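Local coordinates for polyketide Synthase III (PDB 4B0N), which probably transfers acyl groups as a type III polyketide synthase of the chalcone/stilbene synthase family, in phlorotannin monomer biosynthesis of a brown alga, at residues A266-L274 and F309-H318; K389-A397 and A406-I414. One frame throughout, in Å; residues are numbered along the deposited sequence.

Contact 1 of 2, residues A266-L274 and F309-H318; sequences AIVDNHAWL and FFADGFLKKH
His271 sets its CB squarely over the face of the Phe314 ring, a CH-pi contact 3.4 Å from CB to the ring centroid and 3° off the normal. The contact packs helix 299-316 against strand 265-274, the outermost strand, within this chain, of a mixed sheet in the C-terminal half of this thiolase-like fold; the local axes run roughly antiparallel. With CG anti to the backbone N, the imidazole of His271 reaches over the helix beside Phe310. Those two planes are near parallel (22°), but the rings are offset, with little mutual overlap. Further along, Phe309 CE2 lies over one face of the Trp273 indole, 3.5 Å from Trp273 CE2, with the two rings inclined obliquely.

A polar cluster closes the other end. Asp269 OD2 accepts two bonds: Lys317 NZ approaches on its syn lone pair at 2.9 Å, a salt bridge, while His318 NE2 donates from above the carboxylate plane at 3.2 Å, nearly straight at 171°. A carboxylate so gripped would be expected to stay ionised.

Outside this shell, Phe314 also touches Leu410 and Met396 of neighbouring strands, and Ser183 of the second subunit packs on His271. A water joins the strand to the helix backbone, lying 3.3 Å from His271 NE2 and donating to Phe309 O.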
loop_
_atom_site.group_PDB
_atom_site.type_symbol
_atom_site.label_atom_id
_atom_site.label_comp_id
_atom_site.label_asym_id
_atom_site.label_seq_id
_atom_site.Cartn_x
_atom_site.Cartn_y
_atom_site.Cartn_z
ATOM N N ALA A 266 -24.998 6.976 -2.065
ATOM C CA ALA A 266 -23.843 6.509 -2.824
ATOM C C ALA A 266 -22.687 7.496 -2.716
ATOM O O ALA A 266 -22.905 8.694 -2.539
ATOM C CB ALA A 266 -24.222 6.292 -4.277
ATOM N N ILE A 267 -21.461 6.988 -2.816
ATOM C CA ILE A 267 -20.279 7.849 -2.804
ATOM C C ILE A 267 -20.129 8.524 -4.177
ATOM O O ILE A 267 -19.579 7.944 -5.121
ATOM C CB ILE A 267 -19.000 7.092 -2.365
ATOM C CG1 ILE A 267 -19.241 6.363 -1.033
ATOM C CG2 ILE A 267 -17.822 8.055 -2.238
ATOM C CD1 ILE A 267 -18.168 5.367 -0.642
ATOM N N VAL A 268 -20.639 9.752 -4.265
ATOM C CA VAL A 268 -20.721 10.497 -5.525
ATOM C C VAL A 268 -19.364 11.029 -5.997
ATOM O O VAL A 268 -19.102 11.079 -7.204
ATOM C CB VAL A 268 -21.741 11.657 -5.432
ATOM C CG1 VAL A 268 -21.952 12.308 -6.793
ATOM C CG2 VAL A 268 -23.072 11.157 -4.896
ATOM N N ASP A 269 -18.512 11.430 -5.056
ATOM C CA ASP A 269 -17.193 11.966 -5.399
ATOM C C ASP A 269 -16.163 11.768 -4.290
ATOM O O ASP A 269 -16.515 11.506 -3.138
ATOM C CB ASP A 269 -17.296 13.455 -5.761
ATOM C CG ASP A 269 -16.098 13.957 -6.569
ATOM O OD1 ASP A 269 -15.543 13.187 -7.383
ATOM O OD2 ASP A 269 -15.715 15.134 -6.392
ATOM N N ASN A 270 -14.890 11.881 -4.661
ATOM C CA ASN A 270 -13.790 11.956 -3.708
ATOM C C ASN A 270 -12.922 13.184 -3.978
ATOM O O ASN A 270 -12.765 13.605 -5.127
ATOM C CB ASN A 270 -12.949 10.670 -3.719
ATOM C CG ASN A 270 -12.554 10.235 -5.121
ATOM O OD1 ASN A 270 -11.700 10.849 -5.765
ATOM N ND2 ASN A 270 -13.167 9.157 -5.594
ATOM N N HIS A 271 -12.371 13.758 -2.912
ATOM C CA HIS A 271 -11.543 14.952 -3.023
ATOM C C HIS A 271 -10.355 14.868 -2.115
ATOM O O HIS A 271 -10.435 14.301 -1.024
ATOM C CB HIS A 271 -12.369 16.200 -2.726
ATOM C CG HIS A 271 -11.697 17.494 -3.127
ATOM N ND1 HIS A 271 -11.363 17.774 -4.401
ATOM C CD2 HIS A 271 -11.317 18.601 -2.368
ATOM C CE1 HIS A 271 -10.787 18.990 -4.456
ATOM N NE2 HIS A 271 -10.761 19.495 -3.211
ATOM N N ALA A 272 -9.238 15.426 -2.573
ATOM C CA ALA A 272 -8.007 15.481 -1.796
ATOM C C ALA A 272 -7.400 16.881 -1.853
ATOM O O ALA A 272 -7.748 17.676 -2.725
ATOM C CB ALA A 272 -7.016 14.447 -2.306
ATOM N N TRP A 273 -6.514 17.181 -0.907
ATOM C CA TRP A 273 -5.751 18.427 -0.915
ATOM C C TRP A 273 -4.599 18.387 0.043
ATOM O O TRP A 273 -4.786 18.179 1.241
ATOM C CB TRP A 273 -6.635 19.632 -0.612
ATOM C CG TRP A 273 -5.939 20.935 -0.907
ATOM C CD1 TRP A 273 -5.344 21.807 0.002
ATOM C CD2 TRP A 273 -5.712 21.545 -2.225
ATOM N NE1 TRP A 273 -4.794 22.888 -0.643
ATOM C CE2 TRP A 273 -4.978 22.793 -1.979
ATOM C CE3 TRP A 273 -6.038 21.198 -3.536
ATOM C CZ2 TRP A 273 -4.600 23.641 -3.012
ATOM C CZ3 TRP A 273 -5.650 22.060 -4.569
ATOM C CH2 TRP A 273 -4.950 23.252 -4.311
ATOM N N LEU A 274 -3.394 18.592 -0.486
ATOM C CA LEU A 274 -2.185 18.692 0.326
ATOM C C LEU A 274 -1.967 20.148 0.752
ATOM O O LEU A 274 -1.963 21.060 -0.080
ATOM C CB LEU A 274 -0.972 18.185 -0.460
ATOM C CG LEU A 274 0.138 17.400 0.251
ATOM C CD1 LEU A 274 1.218 17.029 -0.750
ATOM C CD2 LEU A 274 0.758 18.157 1.417
ATOM N N PHE A 309 -10.884 25.534 3.096
ATOM C CA PHE A 309 -10.491 25.467 1.686
ATOM C C PHE A 309 -10.737 24.092 1.065
ATOM O O PHE A 309 -11.082 23.993 -0.114
ATOM C CB PHE A 309 -9.022 25.874 1.510
ATOM C CG PHE A 309 -8.598 26.024 0.073
ATOM C CD1 PHE A 309 -8.874 27.196 -0.631
ATOM C CD2 PHE A 309 -7.926 24.993 -0.582
ATOM C CE1 PHE A 309 -8.490 27.336 -1.958
ATOM C CE2 PHE A 309 -7.540 25.129 -1.910
ATOM C CZ PHE A 309 -7.821 26.302 -2.598
ATOM N N PHE A 310 -10.561 23.041 1.864
ATOM C CA PHE A 310 -10.799 21.669 1.421
ATOM C C PHE A 310 -12.289 21.358 1.253
ATOM O O PHE A 310 -12.704 20.827 0.219
ATOM C CB PHE A 310 -10.141 20.671 2.385
ATOM C CG PHE A 310 -10.613 19.250 2.213
ATOM C CD1 PHE A 310 -10.210 18.489 1.116
ATOM C CD2 PHE A 310 -11.456 18.665 3.155
ATOM C CE1 PHE A 310 -10.645 17.181 0.960
ATOM C CE2 PHE A 310 -11.892 17.356 3.003
ATOM C CZ PHE A 310 -11.486 16.614 1.905
ATOM N N ALA A 311 -13.080 21.690 2.272
ATOM C CA ALA A 311 -14.507 21.363 2.291
ATOM C C ALA A 311 -15.332 22.253 1.365
ATOM O O ALA A 311 -16.255 21.772 0.703
ATOM C CB ALA A 311 -15.050 21.411 3.711
ATOM N N ASP A 312 -15.003 23.543 1.327
ATOM C CA ASP A 312 -15.633 24.470 0.387
ATOM C C ASP A 312 -15.202 24.176 -1.048
ATOM O O ASP A 312 -15.941 24.456 -1.992
ATOM C CB ASP A 312 -15.322 25.925 0.747
ATOM C CG ASP A 312 -16.093 26.409 1.968
ATOM O OD1 ASP A 312 -17.265 26.006 2.147
ATOM O OD2 ASP A 312 -15.526 27.213 2.743
ATOM N N GLY A 313 -14.005 23.612 -1.202
ATOM C CA GLY A 313 -13.540 23.125 -2.497
ATOM C C GLY A 313 -14.385 21.959 -2.981
ATOM O O GLY A 313 -14.895 21.980 -4.104
ATOM N N PHE A 314 -14.537 20.954 -2.116
ATOM C CA PHE A 314 -15.309 19.741 -2.399
ATOM C C PHE A 314 -16.726 20.057 -2.881
ATOM O O PHE A 314 -17.196 19.497 -3.875
ATOM C CB PHE A 314 -15.394 18.879 -1.131
ATOM C CG PHE A 314 -15.470 17.390 -1.386
ATOM C CD1 PHE A 314 -15.934 16.880 -2.598
ATOM C CD2 PHE A 314 -15.097 16.494 -0.389
ATOM C CE1 PHE A 314 -16.002 15.513 -2.815
ATOM C CE2 PHE A 314 -15.164 15.126 -0.598
ATOM C CZ PHE A 314 -15.617 14.634 -1.813
ATOM N N LEU A 315 -17.390 20.966 -2.170
ATOM C CA LEU A 315 -18.807 21.247 -2.383
ATOM C C LEU A 315 -19.091 22.163 -3.571
ATOM O O LEU A 315 -20.169 22.084 -4.163
ATOM C CB LEU A 315 -19.435 21.822 -1.106
ATOM C CG LEU A 315 -19.569 20.909 0.117
ATOM C CD1 LEU A 315 -19.873 21.730 1.363
ATOM C CD2 LEU A 315 -20.636 19.845 -0.096
ATOM N N LYS A 316 -18.134 23.020 -3.923
ATOM C CA LYS A 316 -18.291 23.914 -5.075
ATOM C C LYS A 316 -18.228 23.167 -6.408
ATOM O O LYS A 316 -18.770 23.634 -7.411
ATOM C CB LYS A 316 -17.266 25.056 -5.040
ATOM C CG LYS A 316 -17.678 26.219 -4.146
ATOM C CD LYS A 316 -16.556 27.233 -3.971
ATOM C CE LYS A 316 -16.898 28.252 -2.890
ATOM N NZ LYS A 316 -15.804 29.236 -2.655
ATOM N N LYS A 317 -17.575 22.006 -6.407
ATOM C CA LYS A 317 -17.523 21.125 -7.576
ATOM C C LYS A 317 -18.905 20.557 -7.910
ATOM O O LYS A 317 -19.164 20.151 -9.047
ATOM C CB LYS A 317 -16.538 19.976 -7.336
ATOM C CG LYS A 317 -15.069 20.375 -7.372
ATOM C CD LYS A 317 -14.176 19.310 -6.750
ATOM C CE LYS A 317 -14.084 18.059 -7.615
ATOM N NZ LYS A 317 -13.490 16.912 -6.872
ATOM N N HIS A 318 -19.782 20.540 -6.907
ATOM C CA HIS A 318 -21.134 19.999 -7.038
ATOM C C HIS A 318 -22.197 21.037 -6.792
ATOM O O HIS A 318 -23.369 20.696 -6.593
ATOM C CB HIS A 318 -21.319 18.815 -6.093
ATOM C CG HIS A 318 -20.396 17.659 -6.383
ATOM N ND1 HIS A 318 -20.770 16.605 -7.132
ATOM C CD2 HIS A 318 -19.078 17.425 -6.003
ATOM C CE1 HIS A 318 -19.746 15.739 -7.225
ATOM N NE2 HIS A 318 -18.710 16.243 -6.534
HETATM O O HOH W 1 -9.673 22.483 -2.500
#

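Contact 2 of 2, residues K389-A397 and A406-I414; sequences KPGYQTGMA and AEGILLRQI
Gly395 and Leu411 exchange a reciprocal pair of backbone hydrogen bonds, each 2.9 Å from N to O: Gly395 N to Leu411 O and Leu411 N to Gly395 O. They mark one hydrogen-bonded pair of an antiparallel beta hairpin, strands 394-401 and 405-413, whose local axes run 163° apart. Ala397 and Ile409 form the next such pair, its shorter bond running from Ile409 N to Ala397 O at 2.8 Å. Before the regular ladder, Gln413 N reaches Gln393 O with a more bent N-H...O angle of 137°.

CA-H...O contacts fill in between these rungs. Thr394 CA lies 3.3 Å from Leu411 O, and Met396 CA similarly faces Ile409 O.

Apolar contacts occupy both faces of the ladder. On the face of Thr394, Met396, Leu410 and Arg412, the methyl CG2 of Thr394 touches Leu410 CD1 and Arg412 CG, 3.8 Å from each; the Thr394 and Arg412 side chains run alongside each other from the same face. Phe314 of helix 299-316 packs on Met396 and Leu410 here. On the other face, Ala397 CB meets Ile409 CG1 at 3.8 Å, while Phe378 of helix 369-385 touches Leu411.

Polar side chains gather near the C-terminus. Gln413, extended beyond CG, brings NE2 to 2.7 Å from Tyr392 O, and its amide crosses that of Gln393 with the planes 38° apart.

The chemistry implies a pairing fixed chiefly by backbone bonds, with mostly apolar side chains fitting the buried hairpin between helices on its two faces.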
loop_
_atom_site.group_PDB
_atom_site.type_symbol
_atom_site.label_atom_id
_atom_site.label_comp_id
_atom_site.label_asym_id
_atom_site.label_seq_id
_atom_site.Cartn_x
_atom_site.Cartn_y
_atom_site.Cartn_z
ATOM N N LYS A 389 -39.442 7.791 6.628
ATOM C CA LYS A 389 -38.834 9.125 6.666
ATOM C C LYS A 389 -37.747 9.263 5.591
ATOM O O LYS A 389 -37.134 8.260 5.210
ATOM C CB LYS A 389 -38.283 9.415 8.066
ATOM C CG LYS A 389 -39.372 9.555 9.118
ATOM C CD LYS A 389 -38.909 9.119 10.498
ATOM C CE LYS A 389 -40.092 9.008 11.450
ATOM N NZ LYS A 389 -39.708 8.446 12.774
ATOM N N PRO A 390 -37.509 10.500 5.092
ATOM C CA PRO A 390 -36.613 10.702 3.939
ATOM C C PRO A 390 -35.148 10.324 4.189
ATOM O O PRO A 390 -34.478 9.833 3.278
ATOM C CB PRO A 390 -36.743 12.203 3.641
ATOM C CG PRO A 390 -37.204 12.810 4.921
ATOM C CD PRO A 390 -38.080 11.777 5.567
ATOM N N GLY A 391 -34.668 10.545 5.411
ATOM C CA GLY A 391 -33.284 10.237 5.773
ATOM C C GLY A 391 -32.315 11.340 5.388
ATOM O O GLY A 391 -32.722 12.383 4.863
ATOM N N TYR A 392 -31.032 11.108 5.660
ATOM C CA TYR A 392 -29.965 12.036 5.293
ATOM C C TYR A 392 -29.815 12.104 3.776
ATOM O O TYR A 392 -29.740 11.072 3.111
ATOM C CB TYR A 392 -28.637 11.608 5.921
ATOM C CG TYR A 392 -28.596 11.649 7.434
ATOM C CD1 TYR A 392 -28.543 12.861 8.121
ATOM C CD2 TYR A 392 -28.582 10.472 8.179
ATOM C CE1 TYR A 392 -28.496 12.900 9.506
ATOM C CE2 TYR A 392 -28.534 10.501 9.566
ATOM C CZ TYR A 392 -28.491 11.715 10.224
ATOM O OH TYR A 392 -28.445 11.743 11.599
ATOM N N GLN A 393 -29.772 13.322 3.241
ATOM C CA GLN A 393 -29.694 13.542 1.794
ATOM C C GLN A 393 -28.262 13.724 1.290
ATOM O O GLN A 393 -27.925 13.260 0.199
ATOM C CB GLN A 393 -30.543 14.752 1.383
ATOM C CG GLN A 393 -32.047 14.559 1.535
ATOM C CD GLN A 393 -32.665 13.720 0.426
ATOM O OE1 GLN A 393 -32.250 13.790 -0.734
ATOM N NE2 GLN A 393 -33.673 12.930 0.781
ATOM N N THR A 394 -27.434 14.405 2.079
ATOM C CA THR A 394 -26.065 14.740 1.680
ATOM C C THR A 394 -25.135 14.801 2.890
ATOM O O THR A 394 -25.409 15.520 3.850
ATOM C CB THR A 394 -26.009 16.098 0.947
ATOM O OG1 THR A 394 -26.937 16.099 -0.144
ATOM C CG2 THR A 394 -24.610 16.373 0.416
ATOM N N GLY A 395 -24.034 14.052 2.830
ATOM C CA GLY A 395 -23.024 14.070 3.888
ATOM C C GLY A 395 -21.588 14.006 3.403
ATOM O O GLY A 395 -21.320 13.549 2.286
ATOM N N MET A 396 -20.663 14.467 4.247
ATOM C CA MET A 396 -19.231 14.413 3.937
ATOM C C MET A 396 -18.382 13.781 5.038
ATOM O O MET A 396 -18.414 14.209 6.192
ATOM C CB MET A 396 -18.682 15.799 3.604
ATOM C CG MET A 396 -17.265 15.763 3.053
ATOM S SD MET A 396 -16.389 17.325 3.219
ATOM C CE MET A 396 -17.329 18.369 2.102
ATOM N N ALA A 397 -17.612 12.766 4.657
ATOM C CA ALA A 397 -16.662 12.128 5.558
ATOM C C ALA A 397 -15.247 12.490 5.131
ATOM O O ALA A 397 -14.883 12.315 3.967
ATOM C CB ALA A 397 -16.851 10.618 5.550
ATOM N N ALA A 406 -5.633 16.504 3.263
ATOM C CA ALA A 406 -7.018 16.260 3.639
ATOM C C ALA A 406 -7.640 15.282 2.647
ATOM O O ALA A 406 -7.519 15.450 1.433
ATOM C CB ALA A 406 -7.795 17.563 3.684
ATOM N N GLU A 407 -8.290 14.251 3.178
ATOM C CA GLU A 407 -8.871 13.184 2.371
ATOM C C GLU A 407 -10.343 13.011 2.706
ATOM O O GLU A 407 -10.689 12.723 3.853
ATOM C CB GLU A 407 -8.126 11.871 2.623
ATOM C CG GLU A 407 -7.177 11.446 1.512
ATOM C CD GLU A 407 -5.953 12.335 1.385
ATOM O OE1 GLU A 407 -5.388 12.736 2.427
ATOM O OE2 GLU A 407 -5.546 12.614 0.236
ATOM N N GLY A 408 -11.206 13.171 1.706
ATOM C CA GLY A 408 -12.646 13.113 1.941
ATOM C C GLY A 408 -13.471 12.443 0.863
ATOM O O GLY A 408 -12.999 12.230 -0.254
ATOM N N ILE A 409 -14.711 12.108 1.216
ATOM C CA ILE A 409 -15.684 11.517 0.288
ATOM C C ILE A 409 -17.054 12.179 0.453
ATOM O O ILE A 409 -17.388 12.680 1.534
ATOM C CB ILE A 409 -15.821 9.985 0.467
ATOM C CG1 ILE A 409 -16.033 9.622 1.945
ATOM C CG2 ILE A 409 -14.612 9.264 -0.121
ATOM C CD1 ILE A 409 -16.716 8.290 2.175
ATOM N N LEU A 410 -17.837 12.183 -0.624
ATOM C CA LEU A 410 -19.161 12.803 -0.620
ATOM C C LEU A 410 -20.254 11.776 -0.869
ATOM O O LEU A 410 -20.237 11.065 -1.876
ATOM C CB LEU A 410 -19.240 13.937 -1.652
ATOM C CG LEU A 410 -20.559 14.693 -1.870
ATOM C CD1 LEU A 410 -21.076 15.336 -0.592
ATOM C CD2 LEU A 410 -20.391 15.742 -2.957
ATOM N N LEU A 411 -21.200 11.713 0.063
ATOM C CA LEU A 411 -22.338 10.806 -0.041
ATOM C C LEU A 411 -23.616 11.580 -0.314
ATOM O O LEU A 411 -24.018 12.431 0.483
ATOM C CB LEU A 411 -22.495 9.965 1.230
ATOM C CG LEU A 411 -21.418 8.927 1.541
ATOM C CD1 LEU A 411 -20.297 9.552 2.358
ATOM C CD2 LEU A 411 -22.030 7.752 2.289
ATOM N N ARG A 412 -24.235 11.292 -1.456
ATOM C CA ARG A 412 -25.529 11.867 -1.804
ATOM C C ARG A 412 -26.518 10.766 -2.156
ATOM O O ARG A 412 -26.124 9.675 -2.580
ATOM C CB ARG A 412 -25.409 12.870 -2.955
ATOM C CG ARG A 412 -24.602 14.116 -2.625
ATOM C CD ARG A 412 -24.616 15.100 -3.780
ATOM N NE ARG A 412 -25.832 15.912 -3.794
ATOM C CZ ARG A 412 -26.229 16.664 -4.819
ATOM N NH1 ARG A 412 -25.517 16.712 -5.941
ATOM N NH2 ARG A 412 -27.346 17.367 -4.727
ATOM N N GLN A 413 -27.800 11.069 -1.975
ATOM C CA GLN A 413 -28.873 10.098 -2.155
ATOM C C GLN A 413 -29.290 9.943 -3.621
ATOM O O GLN A 413 -29.351 10.923 -4.373
ATOM C CB GLN A 413 -30.076 10.493 -1.294
ATOM C CG GLN A 413 -31.085 9.379 -1.063
ATOM C CD GLN A 413 -31.955 9.613 0.157
ATOM O OE1 GLN A 413 -33.181 9.538 0.082
ATOM N NE2 GLN A 413 -31.325 9.893 1.291
ATOM N N ILE A 414 -29.560 8.699 -4.017
ATOM C CA ILE A 414 -30.148 8.406 -5.325
ATOM C C ILE A 414 -31.593 7.943 -5.129
ATOM O O ILE A 414 -32.426 8.049 -6.034
ATOM C CB ILE A 414 -29.363 7.322 -6.099
ATOM C CG1 ILE A 414 -27.854 7.441 -5.848
ATOM C CG2 ILE A 414 -29.696 7.385 -7.590
ATOM C CD1 ILE A 414 -27.066 6.243 -6.334
#

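The centres of contacts 1 and 2 lie about 11 Å apart, and both segments of contact 1 precede those of contact 2 in the sequence. Both belong to one mixed sheet, ordered 265-274, 405-413, 394-401, 327-330, so the strand of contact 1 borders the hairpin of contact 2. Probable backbone hydrogen bonds join them, Val268 N to Leu410 O and Trp273 O to Ala406 N, each 2.8 Å. Helix 299-316 spans both, since Phe310 CZ also packs 3.5 Å from Gly408 N. This helix thus packs on one face of the sheet, whose strand 265-274 also contacts the second subunit.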